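Local coordinates for protein beta-fructofuranosidase (Arthrobacter, PDB 3WPU) that is a beta-fructofuranosidase of the levansucrase/invertase family, whose members share a five-bladed beta-propeller fold, at residues Q155-Q160 and D181-R186; G149-D154 and V222-Q227. All blocks are in the same frame, centred on the assembly; numbering follows the deposited sequence.

Contact 1. Residues Q155-Q160 and D181-R186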
loop_
_atom_site.group_PDB
_atom_site.type_symbol
_atom_site.label_atom_id
_atom_site.label_comp_id
_atom_site.label_asym_id
_atom_site.label_seq_id
_atom_site.Cartn_x
_atom_site.Cartn_y
_atom_site.Cartn_z
ATOM N N GLN A 155 2.962 28.636 7.029
ATOM C CA GLN A 155 1.815 28.687 6.128
ATOM C C GLN A 155 2.107 29.237 4.746
ATOM O O GLN A 155 1.175 29.438 3.981
ATOM C CB GLN A 155 0.705 29.507 6.766
ATOM C CG GLN A 155 0.117 28.846 7.978
ATOM C CD GLN A 155 -0.856 27.730 7.618
ATOM O OE1 GLN A 155 -0.720 26.580 8.068
ATOM N NE2 GLN A 155 -1.808 28.055 6.793
ATOM N N SER A 156 3.375 29.474 4.415
ATOM C CA SER A 156 3.757 30.010 3.098
ATOM C C SER A 156 3.873 28.981 1.974
ATOM O O SER A 156 4.395 29.279 0.916
ATOM C CB SER A 156 5.104 30.754 3.185
ATOM O OG SER A 156 6.160 29.863 3.525
ATOM N N PHE A 157 3.385 27.767 2.202
ATOM C CA PHE A 157 3.540 26.712 1.230
ATOM C C PHE A 157 2.958 27.075 -0.137
ATOM O O PHE A 157 1.938 27.784 -0.246
ATOM C CB PHE A 157 2.939 25.394 1.725
ATOM C CG PHE A 157 1.620 25.532 2.437
ATOM C CD1 PHE A 157 0.444 25.721 1.717
ATOM C CD2 PHE A 157 1.541 25.438 3.831
ATOM C CE1 PHE A 157 -0.779 25.813 2.361
ATOM C CE2 PHE A 157 0.312 25.541 4.476
ATOM C CZ PHE A 157 -0.842 25.737 3.736
ATOM N N SER A 158 3.615 26.585 -1.163
ATOM C CA SER A 158 3.158 26.777 -2.549
ATOM C C SER A 158 2.175 25.685 -2.980
ATOM O O SER A 158 1.343 25.895 -3.863
ATOM C CB SER A 158 4.336 26.779 -3.491
ATOM O OG SER A 158 5.132 25.610 -3.369
ATOM N N HIS A 159 2.299 24.513 -2.364
ATOM C CA HIS A 159 1.460 23.346 -2.672
ATOM C C HIS A 159 1.162 22.674 -1.356
ATOM O O HIS A 159 1.950 22.780 -0.421
ATOM C CB HIS A 159 2.176 22.353 -3.580
ATOM C CG HIS A 159 2.620 22.934 -4.882
ATOM N ND1 HIS A 159 3.702 23.785 -4.993
ATOM C CD2 HIS A 159 2.132 22.775 -6.134
ATOM C CE1 HIS A 159 3.843 24.143 -6.259
ATOM N NE2 HIS A 159 2.912 23.533 -6.971
ATOM N N GLN A 160 0.028 21.997 -1.281
ATOM C CA GLN A 160 -0.343 21.342 -0.036
ATOM C C GLN A 160 -1.227 20.166 -0.448
ATOM O O GLN A 160 -2.298 20.350 -1.019
ATOM C CB GLN A 160 -1.030 22.339 0.894
ATOM C CG GLN A 160 -0.881 22.056 2.395
ATOM C CD GLN A 160 -1.774 20.945 2.901
ATOM O OE1 GLN A 160 -2.949 21.152 3.149
ATOM N NE2 GLN A 160 -1.201 19.745 3.076
ATOM N N ASP A 181 0.217 14.197 5.238
ATOM C CA ASP A 181 -0.191 15.576 5.040
ATOM C C ASP A 181 1.074 16.327 4.654
ATOM O O ASP A 181 2.021 16.343 5.424
ATOM C CB ASP A 181 -0.817 16.114 6.334
ATOM C CG ASP A 181 -1.652 17.393 6.114
ATOM O OD1 ASP A 181 -1.890 17.802 4.942
ATOM O OD2 ASP A 181 -2.091 18.011 7.109
ATOM N N VAL A 182 1.121 16.894 3.443
ATOM C CA VAL A 182 2.384 17.375 2.894
ATOM C C VAL A 182 2.326 18.840 2.467
ATOM O O VAL A 182 1.373 19.292 1.797
ATOM C CB VAL A 182 2.846 16.530 1.682
ATOM C CG1 VAL A 182 4.298 16.819 1.330
ATOM C CG2 VAL A 182 2.686 15.046 1.967
ATOM N N ALA A 183 3.351 19.589 2.841
ATOM C CA ALA A 183 3.497 20.989 2.415
ATOM C C ALA A 183 4.785 21.151 1.615
ATOM O O ALA A 183 5.834 20.633 1.984
ATOM C CB ALA A 183 3.496 21.935 3.604
ATOM N N PHE A 184 4.686 21.861 0.490
ATOM C CA PHE A 184 5.814 22.137 -0.367
ATOM C C PHE A 184 6.054 23.635 -0.383
ATOM O O PHE A 184 5.096 24.418 -0.297
ATOM C CB PHE A 184 5.561 21.711 -1.811
ATOM C CG PHE A 184 5.257 20.239 -1.986
ATOM C CD1 PHE A 184 6.220 19.369 -2.483
ATOM C CD2 PHE A 184 3.997 19.726 -1.667
ATOM C CE1 PHE A 184 5.928 18.024 -2.659
ATOM C CE2 PHE A 184 3.694 18.382 -1.873
ATOM C CZ PHE A 184 4.674 17.535 -2.341
ATOM N N TYR A 185 7.322 24.008 -0.552
ATOM C CA TYR A 185 7.738 25.420 -0.515
ATOM C C TYR A 185 8.619 25.693 -1.714
ATOM O O TYR A 185 9.841 25.601 -1.638
ATOM C CB TYR A 185 8.437 25.718 0.807
ATOM C CG TYR A 185 7.562 25.434 1.991
ATOM C CD1 TYR A 185 6.817 26.447 2.608
ATOM C CD2 TYR A 185 7.446 24.143 2.498
ATOM C CE1 TYR A 185 5.995 26.181 3.697
ATOM C CE2 TYR A 185 6.629 23.876 3.584
ATOM C CZ TYR A 185 5.886 24.890 4.164
ATOM O OH TYR A 185 5.084 24.624 5.255
ATOM N N ARG A 186 7.971 25.993 -2.841
ATOM C CA ARG A 186 8.650 26.055 -4.133
ATOM C C ARG A 186 8.563 27.446 -4.749
ATOM O O ARG A 186 7.560 28.139 -4.589
ATOM C CB ARG A 186 8.056 25.021 -5.090
ATOM C CG ARG A 186 8.564 23.599 -4.814
ATOM C CD ARG A 186 7.516 22.519 -4.993
ATOM N NE ARG A 186 7.407 21.981 -6.344
ATOM C CZ ARG A 186 7.591 20.700 -6.703
ATOM N NH1 ARG A 186 7.955 19.756 -5.848
ATOM N NH2 ARG A 186 7.427 20.370 -7.961
#
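The ring of Tyr185 carries Phe157 CB over one face, a CH-pi contact 4.0 Å from CB to the ring centroid and offset toward the rim. At the edge of the same ring, in its plane, sits Ser156 OG, 3.6 Å from Tyr185 CD1 and hydrogen-bonded to Asp154 OD1. The Phe157 ring is flanked on both faces by its own segment: Gln155 O over the centre of one, the CG of Gln160 toward the rim of the other. Its edge is met by the Tyr185 hydroxyl, with OH 3.9 Å from Phe157 CD2, a hydroxyl hydrogen-bonded to Asp154 O. With chi1 at 41°, Phe157 sends CG between its backbone N and carbonyl carbon, leading the ring away from the strand while CB stays over the tyrosine. The Phe184 ring has His159 O at its edge.

Where the hairpin of strands 159-169 and 174-184 opens, Ser158 and His159 both face Phe184, a classic beta bulge. Ser158 N gives a 2.8 Å bond to Phe184 O, and Phe184 N answers with 3.0 Å to His159 O. Ser158 OG accepts from Arg186 N at 2.9 Å and also shares a hydrogen bond with His159 ND1, so this hydroxyl ties the loop to the chain beyond Phe184.

At the other end the Gln160 chain bends at chi2 (-77°) and turns its amide onto the neighbouring strand. NE2 donates to Val182 O at 2.9 Å, above that carbonyl's plane, and to Asp181 OD1 at 2.8 Å, above a carboxylate lying 69° from the amide plane. Thr148 OG1 bonds to Gln160 OE1. With both oxygen and nitrogen engaged, the amide's rotation is fixed, and its NH2 would tend to stabilise negative charge on the buried Asp181.

Contact 2. Residues G149-D154 and V222-Q227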
loop_
_atom_site.group_PDB
_atom_site.type_symbol
_atom_site.label_atom_id
_atom_site.label_comp_id
_atom_site.label_asym_id
_atom_site.label_seq_id
_atom_site.Cartn_x
_atom_site.Cartn_y
_atom_site.Cartn_z
ATOM N N GLY A 149 -4.242 22.055 5.813
ATOM C CA GLY A 149 -3.205 23.042 6.055
ATOM C C GLY A 149 -3.027 23.385 7.518
ATOM O O GLY A 149 -2.035 23.972 7.880
ATOM N N GLN A 150 -3.967 22.984 8.367
ATOM C CA GLN A 150 -3.972 23.451 9.762
ATOM C C GLN A 150 -2.738 23.156 10.606
ATOM O O GLN A 150 -2.428 23.916 11.528
ATOM C CB GLN A 150 -5.213 23.003 10.497
ATOM C CG GLN A 150 -5.514 21.549 10.547
ATOM C CD GLN A 150 -6.912 21.331 11.112
ATOM O OE1 GLN A 150 -7.059 20.914 12.233
ATOM N NE2 GLN A 150 -7.905 21.721 10.375
ATOM N N ILE A 151 -2.050 22.058 10.322
ATOM C CA ILE A 151 -0.951 21.603 11.192
ATOM C C ILE A 151 0.387 22.286 10.943
ATOM O O ILE A 151 1.315 22.139 11.750
ATOM C CB ILE A 151 -0.754 20.065 11.105
ATOM C CG1 ILE A 151 -0.282 19.627 9.711
ATOM C CG2 ILE A 151 -2.030 19.350 11.547
ATOM C CD1 ILE A 151 -0.000 18.144 9.583
ATOM N N PHE A 152 0.522 22.971 9.809
ATOM C CA PHE A 152 1.806 23.546 9.407
ATOM C C PHE A 152 2.065 24.910 10.022
ATOM O O PHE A 152 1.306 25.849 9.812
ATOM C CB PHE A 152 1.906 23.608 7.889
ATOM C CG PHE A 152 1.895 22.244 7.267
ATOM C CD1 PHE A 152 3.016 21.420 7.349
ATOM C CD2 PHE A 152 0.743 21.753 6.665
ATOM C CE1 PHE A 152 2.981 20.135 6.820
ATOM C CE2 PHE A 152 0.717 20.483 6.127
ATOM C CZ PHE A 152 1.846 19.678 6.206
ATOM N N GLU A 153 3.134 24.980 10.808
ATOM C CA GLU A 153 3.556 26.232 11.417
ATOM C C GLU A 153 3.824 27.268 10.318
ATOM O O GLU A 153 3.344 28.405 10.392
ATOM C CB GLU A 153 4.804 25.996 12.276
ATOM C CG GLU A 153 4.572 25.146 13.545
ATOM C CD GLU A 153 4.744 23.615 13.379
ATOM O OE1 GLU A 153 4.612 23.091 12.273
ATOM O OE2 GLU A 153 5.012 22.907 14.396
ATOM N N ASP A 154 4.555 26.859 9.285
ATOM C CA ASP A 154 4.884 27.690 8.129
ATOM C C ASP A 154 3.790 27.602 7.068
ATOM O O ASP A 154 3.688 26.629 6.309
ATOM C CB ASP A 154 6.245 27.288 7.565
ATOM C CG ASP A 154 6.717 28.181 6.429
ATOM O OD1 ASP A 154 5.945 29.017 5.932
ATOM O OD2 ASP A 154 7.887 28.018 6.034
ATOM N N VAL A 222 -7.480 18.119 11.865
ATOM C CA VAL A 222 -6.334 17.244 11.553
ATOM C C VAL A 222 -5.337 17.270 12.710
ATOM O O VAL A 222 -4.942 18.351 13.165
ATOM C CB VAL A 222 -5.652 17.666 10.245
ATOM C CG1 VAL A 222 -4.460 16.769 9.959
ATOM C CG2 VAL A 222 -6.659 17.636 9.107
ATOM N N THR A 223 -4.938 16.083 13.173
ATOM C CA THR A 223 -3.960 15.936 14.235
ATOM C C THR A 223 -2.619 15.506 13.661
ATOM O O THR A 223 -2.545 14.530 12.916
ATOM C CB THR A 223 -4.425 14.895 15.249
ATOM O OG1 THR A 223 -5.728 15.248 15.736
ATOM C CG2 THR A 223 -3.442 14.803 16.425
ATOM N N ASP A 224 -1.568 16.219 14.033
ATOM C CA ASP A 224 -0.208 15.956 13.558
ATOM C C ASP A 224 0.363 14.842 14.427
ATOM O O ASP A 224 0.481 15.013 15.646
ATOM C CB ASP A 224 0.586 17.266 13.694
ATOM C CG ASP A 224 1.986 17.201 13.133
ATOM O OD1 ASP A 224 2.450 16.123 12.707
ATOM O OD2 ASP A 224 2.635 18.268 13.179
ATOM N N LEU A 225 0.687 13.696 13.837
ATOM C CA LEU A 225 1.143 12.541 14.642
ATOM C C LEU A 225 2.649 12.370 14.685
ATOM O O LEU A 225 3.226 12.179 15.776
ATOM C CB LEU A 225 0.511 11.254 14.117
ATOM C CG LEU A 225 -1.018 11.238 13.960
ATOM C CD1 LEU A 225 -1.432 9.913 13.364
ATOM C CD2 LEU A 225 -1.746 11.467 15.289
ATOM N N LEU A 226 3.285 12.404 13.513
ATOM C CA LEU A 226 4.700 12.111 13.375
ATOM C C LEU A 226 5.357 12.836 12.241
ATOM O O LEU A 226 4.739 13.063 11.198
ATOM C CB LEU A 226 4.935 10.589 13.126
ATOM C CG LEU A 226 4.436 9.602 14.160
ATOM C CD1 LEU A 226 4.432 8.183 13.605
ATOM C CD2 LEU A 226 5.296 9.668 15.413
ATOM N N GLN A 227 6.594 13.246 12.476
ATOM C CA GLN A 227 7.455 13.782 11.423
ATOM C C GLN A 227 8.844 13.180 11.608
ATOM O O GLN A 227 9.237 12.815 12.721
ATOM C CB GLN A 227 7.490 15.301 11.437
ATOM C CG GLN A 227 8.133 15.939 12.615
ATOM C CD GLN A 227 7.881 17.446 12.630
ATOM O OE1 GLN A 227 6.765 17.899 12.874
ATOM N NE2 GLN A 227 8.908 18.210 12.351
HETATM O O HOH W 1 1.479 20.648 14.042
HETATM O O HOH W 2 6.608 20.657 13.863
#
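Ile151 leans on Val222 and Asp224 through its CB and its two branches. CB itself lies 4.0 Å from Asp224 CB. The CG2 methyl, anti to the carbonyl carbon of Ile151, reaches the strand backbone and side chain together: it is 3.5 Å from Val222 O and 3.9 Å from Val222 CG1. On the other branch CG1 rests over one face of the neighbouring Phe152 ring, toward its rim. The tip, CD1, comes within 4.2 Å of Asp224 CG, and the same methyl also packs on Asp181 of strand 174-184.

Strand 213-226 is the last of four consecutive antiparallel strands that begin at 159-169, a meander that fits one blade of the propeller. The loop 149-154, which precedes those four strands, lies against the last of them. Val222 also packs on Ala201 of strand 197-210.

Beside the isoleucine, Gln150 runs out extended beyond CG and lays its amide against the backbone of Val222. Val222 N donates to Gln150 OE1 at 2.9 Å in a nearly straight bond (177° at the hydrogen), yet the N-H comes down from above the amide plane, 74° out of it. Gln150 NE2 is held by Val147 O. Water continues the join: one molecule donates to Ile151 O and to Asp224 OD2, which also forms a salt bridge with Arg199 NH1; Arg199 NH2 makes a second salt bridge, to Glu153 OE1. Glu153 OE2 receives a hydrogen bond from a second water, 2.9 Å from Gln227 OE1.

How the contacts relate
The centres of contacts 1 and 2 lie about 12 Å apart, on the same side of the chain's centre. Along the chain the order is 149-154, 155-160, 181-186 and 222-227, so contact 2 brackets contact 1. One continuous loop feeds both: 149-154 reaches the outer strand 213-226; residues 155-160 then enter the hairpin of strands 159-169 and 174-184. Both contacts belong to the same mixed sheet, with strand 197-210 lying between 174-184 of contact 1 and 213-226 of contact 2. They also touch directly, Tyr185 OH lying 2.7 Å from Asp154 O in a probable hydrogen bond. The continuous chain 149-160 thus packs on strand 213-226 and then enters strand 159-169, meeting both outer strands of the four-stranded meander.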